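Putative Outer membrane protein (Helicobacter pylori, PDB 6GW5) is the SabA adhesin, whose lectin-like adhesin domain, the part described here, probably attaches the bacterium to host Lewis-type glycans. Local coordinates at residues E320-T323 and I324-V328; L45-F48 and T49-Y53. All coordinates share one frame; numbering follows the deposited sequence.

Contact 1: residues E320-T323 and I324-V328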
loop_
_atom_site.group_PDB
_atom_site.type_symbol
_atom_site.label_atom_id
_atom_site.label_comp_id
_atom_site.label_asym_id
_atom_site.label_seq_id
_atom_site.Cartn_x
_atom_site.Cartn_y
_atom_site.Cartn_z
ATOM N N GLU A 320 6.438 14.239 -6.211
ATOM C CA GLU A 320 5.577 13.121 -6.573
ATOM C C GLU A 320 5.652 11.991 -5.525
ATOM O O GLU A 320 4.665 11.318 -5.276
ATOM C CB GLU A 320 5.915 12.615 -7.996
ATOM C CG GLU A 320 5.591 13.631 -9.069
ATOM C CD GLU A 320 6.156 13.296 -10.447
ATOM O OE1 GLU A 320 6.513 12.158 -10.682
ATOM O OE2 GLU A 320 6.187 14.175 -11.324
ATOM N N ILE A 321 6.811 11.770 -4.921
ATOM C CA ILE A 321 6.903 10.770 -3.881
ATOM C C ILE A 321 6.158 11.259 -2.624
ATOM O O ILE A 321 5.413 10.487 -1.984
ATOM C CB ILE A 321 8.331 10.368 -3.592
ATOM C CG1 ILE A 321 8.918 9.594 -4.788
ATOM C CG2 ILE A 321 8.373 9.441 -2.410
ATOM C CD1 ILE A 321 10.445 9.565 -4.778
ATOM N N GLN A 322 6.343 12.535 -2.291
ATOM C CA GLN A 322 5.687 13.124 -1.168
ATOM C C GLN A 322 4.155 12.907 -1.292
ATOM O O GLN A 322 3.447 12.592 -0.320
ATOM C CB GLN A 322 6.023 14.604 -1.159
ATOM C CG GLN A 322 5.486 15.418 0.018
ATOM C CD GLN A 322 5.884 16.865 -0.059
ATOM O OE1 GLN A 322 5.733 17.502 -1.101
ATOM N NE2 GLN A 322 6.426 17.385 1.019
ATOM N N THR A 323 3.657 13.088 -2.501
ATOM C CA THR A 323 2.233 12.965 -2.757
ATOM C C THR A 323 1.779 11.543 -2.469
ATOM O O THR A 323 0.687 11.373 -1.942
ATOM C CB THR A 323 1.917 13.387 -4.192
ATOM O OG1 THR A 323 2.244 14.761 -4.316
ATOM C CG2 THR A 323 0.501 13.233 -4.512
ATOM N N ILE A 324 2.621 10.536 -2.777
ATOM C CA ILE A 324 2.272 9.179 -2.444
ATOM C C ILE A 324 2.188 8.973 -0.951
ATOM O O ILE A 324 1.197 8.455 -0.451
ATOM C CB ILE A 324 3.238 8.119 -2.984
ATOM C CG1 ILE A 324 3.217 8.076 -4.518
ATOM C CG2 ILE A 324 2.888 6.693 -2.457
ATOM C CD1 ILE A 324 4.537 7.499 -5.067
ATOM N N GLN A 325 3.221 9.369 -0.248
ATOM C CA GLN A 325 3.211 9.300 1.222
ATOM C C GLN A 325 1.977 9.978 1.826
ATOM O O GLN A 325 1.320 9.412 2.682
ATOM C CB GLN A 325 4.464 9.925 1.841
ATOM C CG GLN A 325 4.561 9.677 3.328
ATOM C CD GLN A 325 5.907 10.030 3.970
ATOM O OE1 GLN A 325 6.346 9.324 4.846
ATOM N NE2 GLN A 325 6.570 11.103 3.521
ATOM N N ASN A 326 1.650 11.174 1.368
ATOM C CA ASN A 326 0.501 11.841 1.933
ATOM C C ASN A 326 -0.804 11.108 1.620
ATOM O O ASN A 326 -1.686 11.048 2.494
ATOM C CB ASN A 326 0.428 13.298 1.478
ATOM C CG ASN A 326 1.601 14.129 1.984
ATOM O OD1 ASN A 326 2.249 13.816 3.005
ATOM N ND2 ASN A 326 1.920 15.166 1.239
ATOM N N ASN A 327 -0.944 10.624 0.372
ATOM C CA ASN A 327 -2.131 9.888 -0.009
ATOM C C ASN A 327 -2.304 8.713 0.884
ATOM O O ASN A 327 -3.419 8.397 1.278
ATOM C CB ASN A 327 -2.094 9.345 -1.443
ATOM C CG ASN A 327 -2.239 10.412 -2.529
ATOM O OD1 ASN A 327 -1.949 10.131 -3.682
ATOM N ND2 ASN A 327 -2.564 11.623 -2.178
ATOM N N VAL A 328 -1.210 8.050 1.212
ATOM C CA VAL A 328 -1.307 6.832 1.999
ATOM C C VAL A 328 -1.851 7.083 3.388
ATOM O O VAL A 328 -2.684 6.343 3.859
ATOM C CB VAL A 328 0.034 6.077 2.070
ATOM C CG1 VAL A 328 0.024 5.014 3.158
ATOM C CG2 VAL A 328 0.312 5.419 0.720
#
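Asn327 sits one helical turn beyond Thr323, and the two side chains run side by side, pointing the same way. The backbone sets the spacing: Asn327 N donates to Thr323 O at 2.9 Å, with the donor tilted 28° from the carbonyl plane. From there the asparagine can be followed outward. Its CB lies 3.5 Å from Thr323 O, and CG comes closer to the same oxygen, 3.1 Å. CG stands beside its own backbone N (chi1 -72°), which lays the amide over the preceding turn. ND2 merely lies near Thr323 O, at 3.3 Å and at an angle too poor for a hydrogen bond. OD1 passes 4.0 Å from the methyl CG2 of Thr323 and accepts a hydrogen bond from Asn63 ND2 on helix 60-79. Threonine suits the position because its hydroxyl turns back to Gln319 O and its methyl lies beside the amide. On another side of the helix, the methylene CG of Gln322 is 3.8 Å from the amide nitrogen ND2 of Asn326, a loose contact between two exposed residues. The chemistry implies that the main chain holds this turn, while the buried amide of Asn327 spends its carbonyl oxygen on joining two helices.

Contact 2: residues L45-F48 and T49-Y53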
loop_
_atom_site.group_PDB
_atom_site.type_symbol
_atom_site.label_atom_id
_atom_site.label_comp_id
_atom_site.label_asym_id
_atom_site.label_seq_id
_atom_site.Cartn_x
_atom_site.Cartn_y
_atom_site.Cartn_z
ATOM N N LEU A 45 -15.690 4.482 1.455
ATOM C CA LEU A 45 -15.052 3.560 0.542
ATOM C C LEU A 45 -15.461 3.781 -0.917
ATOM O O LEU A 45 -14.651 3.693 -1.824
ATOM C CB LEU A 45 -15.363 2.134 0.984
ATOM C CG LEU A 45 -14.821 1.732 2.356
ATOM C CD1 LEU A 45 -15.365 0.384 2.720
ATOM C CD2 LEU A 45 -13.281 1.702 2.431
ATOM N N LYS A 46 -16.722 4.052 -1.141
ATOM C CA LYS A 46 -17.165 4.352 -2.478
ATOM C C LYS A 46 -16.523 5.609 -2.989
ATOM O O LYS A 46 -16.108 5.658 -4.133
ATOM C CB LYS A 46 -18.682 4.514 -2.544
ATOM C CG LYS A 46 -19.408 3.189 -2.415
ATOM C CD LYS A 46 -20.830 3.413 -1.933
ATOM C CE LYS A 46 -21.806 2.758 -2.860
ATOM N NZ LYS A 46 -21.839 3.464 -4.150
ATOM N N SER A 47 -16.488 6.620 -2.130
ATOM C CA SER A 47 -15.909 7.875 -2.458
ATOM C C SER A 47 -14.466 7.629 -2.852
ATOM O O SER A 47 -13.989 8.107 -3.875
ATOM C CB SER A 47 -15.962 8.816 -1.255
ATOM O OG SER A 47 -15.284 10.006 -1.567
ATOM N N PHE A 48 -13.761 6.911 -2.004
ATOM C CA PHE A 48 -12.382 6.621 -2.270
ATOM C C PHE A 48 -12.211 5.870 -3.592
ATOM O O PHE A 48 -11.333 6.188 -4.360
ATOM C CB PHE A 48 -11.755 5.826 -1.128
ATOM C CG PHE A 48 -10.398 5.295 -1.462
ATOM C CD1 PHE A 48 -9.302 6.101 -1.367
ATOM C CD2 PHE A 48 -10.231 4.020 -1.961
ATOM C CE1 PHE A 48 -8.043 5.634 -1.691
ATOM C CE2 PHE A 48 -8.963 3.543 -2.298
ATOM C CZ PHE A 48 -7.865 4.358 -2.172
ATOM N N THR A 49 -13.022 4.857 -3.836
ATOM C CA THR A 49 -12.986 4.150 -5.115
ATOM C C THR A 49 -13.175 5.063 -6.322
ATOM O O THR A 49 -12.481 4.898 -7.320
ATOM C CB THR A 49 -14.061 3.065 -5.205
ATOM O OG1 THR A 49 -13.853 2.093 -4.176
ATOM C CG2 THR A 49 -13.956 2.324 -6.509
ATOM N N ASN A 50 -14.111 6.003 -6.235
ATOM C CA ASN A 50 -14.394 6.887 -7.368
ATOM C C ASN A 50 -13.224 7.823 -7.668
ATOM O O ASN A 50 -12.796 7.914 -8.813
ATOM C CB ASN A 50 -15.700 7.699 -7.200
ATOM C CG ASN A 50 -16.946 6.821 -7.118
ATOM O OD1 ASN A 50 -17.024 5.703 -7.696
ATOM N ND2 ASN A 50 -17.939 7.321 -6.397
ATOM N N ASN A 51 -12.696 8.464 -6.633
ATOM C CA ASN A 51 -11.538 9.300 -6.773
ATOM C C ASN A 51 -10.343 8.542 -7.325
ATOM O O ASN A 51 -9.686 8.978 -8.259
ATOM C CB ASN A 51 -11.184 9.957 -5.442
ATOM C CG ASN A 51 -12.014 11.204 -5.199
ATOM O OD1 ASN A 51 -11.621 12.296 -5.594
ATOM N ND2 ASN A 51 -13.169 11.045 -4.559
ATOM N N ASN A 52 -10.093 7.375 -6.782
ATOM C CA ASN A 52 -8.990 6.599 -7.254
ATOM C C ASN A 52 -9.089 6.284 -8.748
ATOM O O ASN A 52 -8.097 6.176 -9.451
ATOM C CB ASN A 52 -8.896 5.311 -6.455
ATOM C CG ASN A 52 -7.643 4.540 -6.775
ATOM O OD1 ASN A 52 -6.541 5.078 -6.710
ATOM N ND2 ASN A 52 -7.795 3.288 -7.112
ATOM N N TYR A 53 -10.317 6.132 -9.205
ATOM C CA TYR A 53 -10.650 5.577 -10.505
ATOM C C TYR A 53 -10.804 6.660 -11.552
ATOM O O TYR A 53 -10.423 6.455 -12.670
ATOM C CB TYR A 53 -11.932 4.790 -10.349
ATOM C CG TYR A 53 -12.363 4.044 -11.540
ATOM C CD1 TYR A 53 -11.651 2.932 -11.979
ATOM C CD2 TYR A 53 -13.512 4.428 -12.254
ATOM C CE1 TYR A 53 -12.078 2.210 -13.086
ATOM C CE2 TYR A 53 -13.928 3.725 -13.364
ATOM C CZ TYR A 53 -13.208 2.626 -13.779
ATOM O OH TYR A 53 -13.617 1.934 -14.905
#
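Ser47 O takes two hydrogen bonds from Asn51. The backbone N reaches it at 3.1 Å in a straight bond, N-H...O 179°, and the side-chain ND2 arrives at the same 3.1 Å from above the carbonyl plane, 47° out of it. The oxygen itself lies almost in the plane of the Asn51 amide. With CG beside the backbone N (chi1 -83°), the amide folds back along the helix and its N-H can meet the carbonyl one turn earlier; asparagine is short enough to do this. Two residues earlier, Thr49 N donates to Leu45 O at 2.8 Å. Thr49 OG1 lies 3.0 Å from the same Leu45 O and also close to Gln268 OE1. Asn52 N bonds Phe48 O at 3.0 Å, while its amide reaches across to neighbouring parts of the fold: ND2 donates to Ser234 OG, and OD1 accepts from Ile61 N.

Around these bonds the side chains pack against neighbouring helices. The Phe48 ring stands oblique to the next peptide nitrogen, with CD2 3.5 Å from Thr49 N, and its packing partner is Tyr331, which it meets edge-to-face. Leu45 packs on Phe264 of helix 255-283 and on Val335 and Ala338 of helix 317-346, where a branched aliphatic residue suits the largely apolar surroundings of a buried position. The two asparagines thus place a polar amide differently: Asn51 satisfies an amide N-H on its own helix, whereas the buried amide of Asn52 uses both ends to bind neighbouring parts of the fold.

Overall arrangement
From the N terminus, the chain reaches contact 2 first, on helix 35-54, passes into helix 60-79, and comes to contact 1 much later, on helix 317-346. Each is local to one helix, so neither closes a loop; they stand in series, without nesting or crossing. Their centres lie about 17 Å apart and their nearest atoms about 6 Å, without touching. What relates them is the helical bundle of the adhesin domain. Helices 60-79 and 255-283 both pack against both contacts, and helix 317-346, which carries contact 1, also meets contact 2 directly farther along its length. Helix 215-240 adds a further neighbour to contact 2.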